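Telomeric DNA-binding factor trf1 (Schizosaccharomyces pombe, PDB 6K5S) probably binds telomeric DNA repeats, as expected for a member of the telomere repeat binding factor family. Local coordinates at residues I10-L24 against T81-Y95. Sequence-based numbering, arbitrary orientation.
Sequences IPTLGNLSNIILSIL and TTRRANLAIFLAAVY
Close packing of two helices running in the same general direction, with Ser17 set against Ala85 and Leu21 against Ala88, joins helix 10-24 to helix 76-94 inside the all-helical TRF domain. The axes of the two segments are 39° apart and approach to 8.6 Å, a spacing that small residues permit. Gly14 takes the methyl of Thr81 against its backbone, Thr81 CG2 lying 3.5 Å from Gly14 N, while Thr81 OG1 bonds back to Ser77 O. One turn on, Ser17 OG lies anti to its own carbonyl carbon (chi1 -61°), which brings it back along the helix to donate to Leu13 O at 2.6 Å. The backbone N of Ser17 reaches that same oxygen from the opposite face of the carbonyl plane. Leu13 O thus takes two donors, and the hydroxyl is satisfied within its own helix although it rests on Ala85 CA. Leu13 drapes both methyls over Ala85 CB, CD1 at 3.9 Å, and its CD2 also meets Thr81 CG2; an alanine here would probably open a gap beside Ala85 and strip one apolar neighbour from the Thr81 methyl. Leu21 is a knob among Arg84, Leu87, Ala88 and Leu91, its CD2 3.7 Å from Ala88 CA. Leu24 presses CB on Leu91 CD2 at 3.6 Å and sets CD1 against Ala92 CA. Helix 41-60 meets Ser17 and Ile20, and Ile219 of helix 208-222 meets Leu21, Leu87 and Leu91. Farther out, the exposed Arg84 gives Asn18 OD1 a weak hydrogen bond from NH1 at 3.4 Å, the amide and guanidinium planes 49° apart. Adhesion therefore rests mainly on apolar fit between small and branched residues; the Ser17 and Thr81 hydroxyls bond within their own helices, whereas Leu24 O is buried without a partner.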
ATOM      1  N   ILE A  10       6.295   6.016  -2.845  1.00 11.06           N
ATOM      2  CA  ILE A  10       5.803   6.431  -4.152  1.00 11.95           C
ATOM      3  C   ILE A  10       5.331   5.231  -4.975  1.00 11.01           C
ATOM      4  O   ILE A  10       4.240   5.312  -5.538  1.00 10.02           O
ATOM      5  CB  ILE A  10       6.861   7.294  -4.866  1.00 10.28           C
ATOM      6  CG1 ILE A  10       6.841   8.735  -4.311  1.00 10.54           C
ATOM      7  CG2 ILE A  10       6.674   7.230  -6.375  1.00 11.36           C
ATOM      8  CD1 ILE A  10       5.630   9.584  -4.700  1.00 10.34           C
ATOM      9  N   PRO A  11       6.038   4.094  -5.023  1.00 10.72           N
ATOM     10  CA  PRO A  11       5.482   2.946  -5.783  1.00 10.67           C
ATOM     11  C   PRO A  11       4.108   2.482  -5.304  1.00 10.05           C
ATOM     12  O   PRO A  11       3.264   2.117  -6.132  1.00  9.03           O
ATOM     13  CB  PRO A  11       6.558   1.871  -5.600  1.00 13.19           C
ATOM     14  CG  PRO A  11       7.837   2.663  -5.486  1.00 15.17           C
ATOM     15  CD  PRO A  11       7.444   3.857  -4.638  1.00 13.87           C
ATOM     16  N   THR A  12       3.847   2.503  -4.002  1.00  7.82           N
ATOM     17  CA  THR A  12       2.528   2.123  -3.489  1.00 10.03           C
ATOM     18  C   THR A  12       1.471   3.158  -3.872  1.00  8.38           C
ATOM     19  O   THR A  12       0.391   2.812  -4.373  1.00  7.72           O
ATOM     20  CB  THR A  12       2.581   1.970  -1.957  1.00  9.36           C
ATOM     21  OG1 THR A  12       3.364   0.820  -1.589  1.00 11.15           O
ATOM     22  CG2 THR A  12       1.172   1.835  -1.382  1.00  8.40           C
ATOM     23  N   LEU A  13       1.763   4.443  -3.619  1.00  7.84           N
ATOM     24  CA  LEU A  13       0.882   5.513  -4.054  1.00  8.77           C
ATOM     25  C   LEU A  13       0.522   5.342  -5.522  1.00  9.19           C
ATOM     26  O   LEU A  13      -0.650   5.399  -5.888  1.00  7.35           O
ATOM     27  CB  LEU A  13       1.545   6.884  -3.823  1.00  9.24           C
ATOM     28  CG  LEU A  13       0.619   8.072  -4.138  1.00  9.93           C
ATOM     29  CD1 LEU A  13      -0.611   8.050  -3.234  1.00  7.53           C
ATOM     30  CD2 LEU A  13       1.359   9.407  -3.956  1.00 10.32           C
ATOM     31  N   GLY A  14       1.528   5.099  -6.368  1.00  7.94           N
ATOM     32  CA  GLY A  14       1.270   4.935  -7.790  1.00  8.38           C
ATOM     33  C   GLY A  14       0.448   3.699  -8.116  1.00  8.57           C
ATOM     34  O   GLY A  14      -0.478   3.756  -8.935  1.00  8.59           O
ATOM     35  N   ASN A  15       0.774   2.562  -7.490  1.00  7.83           N
ATOM     36  CA  ASN A  15       0.063   1.323  -7.797  1.00  7.59           C
ATOM     37  C   ASN A  15      -1.412   1.420  -7.392  1.00  7.64           C
ATOM     38  O   ASN A  15      -2.318   1.089  -8.171  1.00  5.75           O
ATOM     39  CB  ASN A  15       0.759   0.175  -7.076  1.00  6.65           C
ATOM     40  CG  ASN A  15       0.135  -1.173  -7.355  1.00  7.36           C
ATOM     41  OD1 ASN A  15      -0.162  -1.538  -8.501  1.00  9.36           O
ATOM     42  ND2 ASN A  15       0.003  -1.958  -6.310  1.00  6.72           N
ATOM     43  N   LEU A  16      -1.671   1.898  -6.186  1.00  6.71           N
ATOM     44  CA  LEU A  16      -3.052   2.007  -5.724  1.00  7.15           C
ATOM     45  C   LEU A  16      -3.821   3.021  -6.550  1.00  7.95           C
ATOM     46  O   LEU A  16      -5.006   2.823  -6.828  1.00  6.56           O
ATOM     47  CB  LEU A  16      -3.086   2.374  -4.229  1.00  6.90           C
ATOM     48  CG  LEU A  16      -2.449   1.356  -3.268  1.00  7.52           C
ATOM     49  CD1 LEU A  16      -2.389   1.909  -1.819  1.00  8.50           C
ATOM     50  CD2 LEU A  16      -3.222   0.064  -3.297  1.00  7.96           C
ATOM     51  N   SER A  17      -3.166   4.123  -6.942  1.00  6.61           N
ATOM     52  CA  SER A  17      -3.839   5.131  -7.749  1.00  6.73           C
ATOM     53  C   SER A  17      -4.227   4.551  -9.094  1.00 11.12           C
ATOM     54  O   SER A  17      -5.337   4.774  -9.576  1.00 10.71           O
ATOM     55  CB  SER A  17      -2.928   6.349  -7.951  1.00  8.08           C
ATOM     56  OG  SER A  17      -2.579   6.968  -6.711  1.00 10.83           O
ATOM     57  N   ASN A  18      -3.311   3.797  -9.700  1.00  9.10           N
ATOM     58  CA  ASN A  18      -3.574   3.166 -10.991  1.00 11.75           C
ATOM     59  C   ASN A  18      -4.747   2.188 -10.897  1.00  9.76           C
ATOM     60  O   ASN A  18      -5.618   2.161 -11.772  1.00 11.50           O
ATOM     61  CB  ASN A  18      -2.310   2.454 -11.480  1.00 10.29           C
ATOM     62  CG  ASN A  18      -1.187   3.431 -11.931  1.00 12.86           C
ATOM     63  OD1 ASN A  18      -1.430   4.585 -12.280  1.00 15.65           O
ATOM     64  ND2 ASN A  18       0.037   2.927 -11.974  1.00 14.75           N
ATOM     65  N   ILE A  19      -4.792   1.382  -9.847  1.00  8.77           N
ATOM     66  CA  ILE A  19      -5.895   0.436  -9.706  1.00 11.06           C
ATOM     67  C   ILE A  19      -7.223   1.185  -9.581  1.00 12.46           C
ATOM     68  O   ILE A  19      -8.220   0.841 -10.228  1.00 10.37           O
ATOM     69  CB  ILE A  19      -5.642  -0.499  -8.512  1.00 10.60           C
ATOM     70  CG1 ILE A  19      -4.444  -1.415  -8.811  1.00 10.07           C
ATOM     71  CG2 ILE A  19      -6.889  -1.282  -8.172  1.00  9.54           C
ATOM     72  CD1 ILE A  19      -3.910  -2.172  -7.579  1.00  9.52           C
ATOM     73  N   ILE A  20      -7.249   2.232  -8.752  1.00  9.92           N
ATOM     74  CA  ILE A  20      -8.480   2.994  -8.571  1.00 12.07           C
ATOM     75  C   ILE A  20      -8.918   3.629  -9.892  1.00 13.06           C
ATOM     76  O   ILE A  20     -10.099   3.586 -10.266  1.00 11.59           O
ATOM     77  CB  ILE A  20      -8.276   4.042  -7.458  1.00  9.48           C
ATOM     78  CG1 ILE A  20      -8.035   3.334  -6.135  1.00 13.24           C
ATOM     79  CG2 ILE A  20      -9.452   5.035  -7.398  1.00 11.43           C
ATOM     80  CD1 ILE A  20      -7.489   4.250  -5.068  1.00 10.54           C
ATOM     81  N   LEU A  21      -7.971   4.215 -10.628  1.00 12.69           N
ATOM     82  CA  LEU A  21      -8.325   4.868 -11.882  1.00 15.08           C
ATOM     83  C   LEU A  21      -8.896   3.870 -12.880  1.00 19.22           C
ATOM     84  O   LEU A  21      -9.854   4.177 -13.600  1.00 20.26           O
ATOM     85  CB  LEU A  21      -7.112   5.559 -12.483  1.00 15.05           C
ATOM     86  CG  LEU A  21      -6.814   6.837 -11.714  1.00 13.91           C
ATOM     87  CD1 LEU A  21      -5.378   7.295 -12.039  1.00 15.45           C
ATOM     88  CD2 LEU A  21      -7.854   7.880 -12.047  1.00 13.91           C
ATOM     89  N   SER A  22      -8.339   2.669 -12.916  1.00 13.28           N
ATOM     90  CA  SER A  22      -8.796   1.685 -13.883  1.00 21.36           C
ATOM     91  C   SER A  22     -10.073   0.989 -13.431  1.00 20.57           C
ATOM     92  O   SER A  22     -10.850   0.531 -14.277  1.00 20.41           O
ATOM     93  CB  SER A  22      -7.685   0.675 -14.161  1.00 22.13           C
ATOM     94  OG  SER A  22      -7.509  -0.192 -13.066  1.00 29.76           O
ATOM     95  N   ILE A  23     -10.333   0.915 -12.124  1.00 14.55           N
ATOM     96  CA  ILE A  23     -11.629   0.411 -11.682  1.00 16.91           C
ATOM     97  C   ILE A  23     -12.710   1.456 -11.927  1.00 18.95           C
ATOM     98  O   ILE A  23     -13.723   1.179 -12.586  1.00 21.77           O
ATOM     99  CB  ILE A  23     -11.585  -0.032 -10.209  1.00 17.93           C
ATOM    100  CG1 ILE A  23     -10.757  -1.300 -10.051  1.00 15.21           C
ATOM    101  CG2 ILE A  23     -13.013  -0.305  -9.694  1.00 18.91           C
ATOM    102  CD1 ILE A  23     -10.635  -1.767  -8.597  1.00 13.80           C
ATOM    103  N   LEU A  24     -12.504   2.677 -11.424  1.00 16.27           N
ATOM    104  CA  LEU A  24     -13.524   3.709 -11.492  1.00 19.45           C
ATOM    105  C   LEU A  24     -13.591   4.402 -12.842  1.00 21.43           C
ATOM    106  O   LEU A  24     -14.492   5.219 -13.048  1.00 25.90           O
ATOM    107  CB  LEU A  24     -13.309   4.754 -10.417  1.00 17.66           C
ATOM    108  CG  LEU A  24     -13.344   4.265  -8.981  1.00 13.42           C
ATOM    109  CD1 LEU A  24     -13.050   5.440  -8.140  1.00 18.31           C
ATOM    110  CD2 LEU A  24     -14.711   3.704  -8.650  1.00 19.18           C
ATOM    111  N   THR A  81       3.647  10.608 -10.223  1.00 12.82           N
ATOM    112  CA  THR A  81       2.832   9.777  -9.339  1.00 13.64           C
ATOM    113  C   THR A  81       1.837  10.610  -8.547  1.00 10.59           C
ATOM    114  O   THR A  81       0.696  10.188  -8.347  1.00  8.36           O
ATOM    115  CB  THR A  81       3.721   8.982  -8.381  1.00 11.09           C
ATOM    116  OG1 THR A  81       4.545   8.104  -9.142  1.00 11.83           O
ATOM    117  CG2 THR A  81       2.897   8.154  -7.446  1.00  9.23           C
ATOM    118  N   THR A  82       2.244  11.782  -8.046  1.00 11.79           N
ATOM    119  CA  THR A  82       1.255  12.553  -7.304  1.00 11.01           C
ATOM    120  C   THR A  82       0.171  13.076  -8.234  1.00 11.86           C
ATOM    121  O   THR A  82      -0.992  13.193  -7.822  1.00  9.52           O
ATOM    122  CB  THR A  82       1.891  13.703  -6.511  1.00 15.27           C
ATOM    123  OG1 THR A  82       2.621  14.567  -7.384  1.00 13.50           O
ATOM    124  CG2 THR A  82       2.801  13.157  -5.435  1.00 12.64           C
ATOM    125  N   ARG A  83       0.510  13.336  -9.500  1.00 10.57           N
ATOM    126  CA  ARG A  83      -0.521  13.775 -10.446  1.00 14.48           C
ATOM    127  C   ARG A  83      -1.557  12.682 -10.682  1.00 12.54           C
ATOM    128  O   ARG A  83      -2.768  12.953 -10.693  1.00  9.32           O
ATOM    129  CB  ARG A  83       0.106  14.210 -11.771  1.00 14.32           C
ATOM    130  CG  ARG A  83       0.763  15.570 -11.694  1.00 19.63           C
ATOM    131  CD  ARG A  83       1.181  16.041 -13.074  1.00 22.81           C
ATOM    132  NE  ARG A  83       2.026  15.085 -13.771  1.00 27.29           N
ATOM    133  CZ  ARG A  83       3.327  15.262 -13.981  1.00 24.58           C
ATOM    134  NH1 ARG A  83       3.921  16.359 -13.535  1.00 29.96           N
ATOM    135  NH2 ARG A  83       4.028  14.349 -14.640  1.00 26.59           N
ATOM    136  N   ARG A  84      -1.087  11.442 -10.878  1.00 13.20           N
ATOM    137  CA  ARG A  84      -1.973  10.285 -10.963  1.00 10.33           C
ATOM    138  C   ARG A  84      -2.809  10.138  -9.705  1.00 10.93           C
ATOM    139  O   ARG A  84      -4.014   9.855  -9.784  1.00  9.40           O
ATOM    140  CB  ARG A  84      -1.159   9.006 -11.201  1.00 11.15           C
ATOM    141  CG  ARG A  84      -0.410   8.961 -12.543  1.00 21.01           C
ATOM    142  CD  ARG A  84      -0.796   7.733 -13.395  1.00 19.65           C
ATOM    143  NE  ARG A  84      -0.084   7.730 -14.680  1.00 23.96           N
ATOM    144  CZ  ARG A  84       0.778   6.793 -15.054  1.00 23.11           C
ATOM    145  NH1 ARG A  84       1.036   5.766 -14.251  1.00 23.30           N
ATOM    146  NH2 ARG A  84       1.384   6.880 -16.236  1.00 25.19           N
ATOM    147  N   ALA A  85      -2.182  10.301  -8.530  1.00  8.23           N
ATOM    148  CA  ALA A  85      -2.919  10.142  -7.289  1.00  8.69           C
ATOM    149  C   ALA A  85      -4.057  11.143  -7.212  1.00  8.62           C
ATOM    150  O   ALA A  85      -5.179  10.793  -6.837  1.00  6.37           O
ATOM    151  CB  ALA A  85      -1.972  10.274  -6.088  1.00  6.47           C
ATOM    152  N   ASN A  86      -3.789  12.399  -7.591  1.00  8.01           N
ATOM    153  CA  ASN A  86      -4.821  13.422  -7.539  1.00  8.22           C
ATOM    154  C   ASN A  86      -5.994  13.095  -8.457  1.00  9.47           C
ATOM    155  O   ASN A  86      -7.151  13.327  -8.086  1.00  6.84           O
ATOM    156  CB  ASN A  86      -4.208  14.791  -7.868  1.00  9.02           C
ATOM    157  CG  ASN A  86      -3.488  15.398  -6.651  1.00  9.65           C
ATOM    158  OD1 ASN A  86      -3.714  14.966  -5.517  1.00  9.40           O
ATOM    159  ND2 ASN A  86      -2.628  16.390  -6.881  1.00 11.34           N
ATOM    160  N   LEU A  87      -5.731  12.535  -9.645  1.00  5.53           N
ATOM    161  CA  LEU A  87      -6.824  12.056 -10.490  1.00  9.86           C
ATOM    162  C   LEU A  87      -7.615  10.942  -9.818  1.00  8.71           C
ATOM    163  O   LEU A  87      -8.854  10.924  -9.884  1.00  9.19           O
ATOM    164  CB  LEU A  87      -6.285  11.569 -11.841  1.00 10.00           C
ATOM    165  CG  LEU A  87      -5.909  12.760 -12.721  1.00 16.51           C
ATOM    166  CD1 LEU A  87      -4.796  12.392 -13.684  1.00 18.59           C
ATOM    167  CD2 LEU A  87      -7.161  13.239 -13.447  1.00 21.88           C
ATOM    168  N   ALA A  88      -6.920   9.991  -9.187  1.00  8.81           N
ATOM    169  CA  ALA A  88      -7.624   8.897  -8.528  1.00  8.36           C
ATOM    170  C   ALA A  88      -8.474   9.427  -7.386  1.00 11.90           C
ATOM    171  O   ALA A  88      -9.616   8.985  -7.193  1.00  9.51           O
ATOM    172  CB  ALA A  88      -6.627   7.843  -8.037  1.00  9.48           C
ATOM    173  N   ILE A  89      -7.931  10.393  -6.630  1.00 10.51           N
ATOM    174  CA  ILE A  89      -8.677  11.028  -5.538  1.00 11.03           C
ATOM    175  C   ILE A  89      -9.933  11.703  -6.072  1.00 10.07           C
ATOM    176  O   ILE A  89     -11.011  11.595  -5.483  1.00  9.82           O
ATOM    177  CB  ILE A  89      -7.783  12.038  -4.793  1.00  7.85           C
ATOM    178  CG1 ILE A  89      -6.738  11.314  -3.942  1.00 10.00           C
ATOM    179  CG2 ILE A  89      -8.621  12.956  -3.863  1.00 10.60           C
ATOM    180  CD1 ILE A  89      -5.625  12.270  -3.455  1.00 11.44           C
ATOM    181  N   PHE A  90      -9.803  12.446  -7.178  1.00 10.02           N
ATOM    182  CA  PHE A  90     -10.948  13.169  -7.723  1.00 10.09           C
ATOM    183  C   PHE A  90     -12.034  12.202  -8.180  1.00 14.88           C
ATOM    184  O   PHE A  90     -13.222  12.399  -7.879  1.00 13.22           O
ATOM    185  CB  PHE A  90     -10.501  14.056  -8.880  1.00 12.54           C
ATOM    186  CG  PHE A  90     -11.497  15.114  -9.254  1.00 15.54           C
ATOM    187  CD1 PHE A  90     -12.591  14.800 -10.055  1.00 14.52           C
ATOM    188  CD2 PHE A  90     -11.331  16.430  -8.827  1.00 12.46           C
ATOM    189  CE1 PHE A  90     -13.508  15.775 -10.413  1.00 14.64           C
ATOM    190  CE2 PHE A  90     -12.259  17.407  -9.180  1.00 12.11           C
ATOM    191  CZ  PHE A  90     -13.337  17.075  -9.979  1.00 11.25           C
ATOM    192  N   LEU A  91     -11.635  11.135  -8.879  1.00 11.50           N
ATOM    193  CA  LEU A  91     -12.600  10.168  -9.385  1.00 15.97           C
ATOM    194  C   LEU A  91     -13.252   9.397  -8.247  1.00 13.92           C
ATOM    195  O   LEU A  91     -14.460   9.119  -8.289  1.00 15.60           O
ATOM    196  CB  LEU A  91     -11.909   9.230 -10.379  1.00 13.47           C
ATOM    197  CG  LEU A  91     -12.780   8.271 -11.190  1.00 19.99           C
ATOM    198  CD1 LEU A  91     -13.914   9.033 -11.884  1.00 21.51           C
ATOM    199  CD2 LEU A  91     -11.921   7.536 -12.196  1.00 23.15           C
ATOM    200  N   ALA A  92     -12.482   9.070  -7.205  1.00 13.18           N
ATOM    201  CA  ALA A  92     -13.063   8.376  -6.058  1.00 11.68           C
ATOM    202  C   ALA A  92     -14.014   9.287  -5.301  1.00 17.20           C
ATOM    203  O   ALA A  92     -15.069   8.842  -4.827  1.00 16.02           O
ATOM    204  CB  ALA A  92     -11.968   7.868  -5.128  1.00 14.89           C
ATOM    205  N   ALA A  93     -13.655  10.571  -5.170  1.00 14.35           N
ATOM    206  CA  ALA A  93     -14.583  11.541  -4.584  1.00 13.83           C
ATOM    207  C   ALA A  93     -15.908  11.566  -5.339  1.00 16.80           C
ATOM    208  O   ALA A  93     -16.986  11.558  -4.723  1.00 15.87           O
ATOM    209  CB  ALA A  93     -13.971  12.946  -4.568  1.00 11.47           C
ATOM    210  N   VAL A  94     -15.857  11.629  -6.672  1.00 11.73           N
ATOM    211  CA  VAL A  94     -17.115  11.787  -7.407  1.00 19.96           C
ATOM    212  C   VAL A  94     -17.930  10.498  -7.425  1.00 23.38           C
ATOM    213  O   VAL A  94     -19.159  10.548  -7.580  1.00 20.85           O
ATOM    214  CB  VAL A  94     -16.928  12.287  -8.857  1.00 17.17           C
ATOM    215  CG1 VAL A  94     -16.394  13.738  -8.897  1.00 13.25           C
ATOM    216  CG2 VAL A  94     -16.097  11.350  -9.680  1.00 24.13           C
ATOM    217  N   TYR A  95     -17.298   9.344  -7.244  1.00 21.04           N
ATOM    218  CA  TYR A  95     -18.044   8.105  -7.073  1.00 22.73           C
ATOM    219  C   TYR A  95     -18.381   7.818  -5.612  1.00 19.44           C
ATOM    220  O   TYR A  95     -19.009   6.793  -5.324  1.00 28.58           O
ATOM    221  CB  TYR A  95     -17.267   6.940  -7.687  1.00 16.66           C
ATOM    222  CG  TYR A  95     -17.602   6.712  -9.135  1.00 21.19           C
ATOM    223  CD1 TYR A  95     -18.824   6.145  -9.510  1.00 22.89           C
ATOM    224  CD2 TYR A  95     -16.723   7.077 -10.133  1.00 21.40           C
ATOM    225  CE1 TYR A  95     -19.144   5.950 -10.836  1.00 24.35           C
ATOM    226  CE2 TYR A  95     -17.029   6.878 -11.460  1.00 26.20           C
ATOM    227  CZ  TYR A  95     -18.246   6.309 -11.807  1.00 27.39           C
ATOM    228  OH  TYR A  95     -18.558   6.115 -13.129  1.00 27.91           O
TER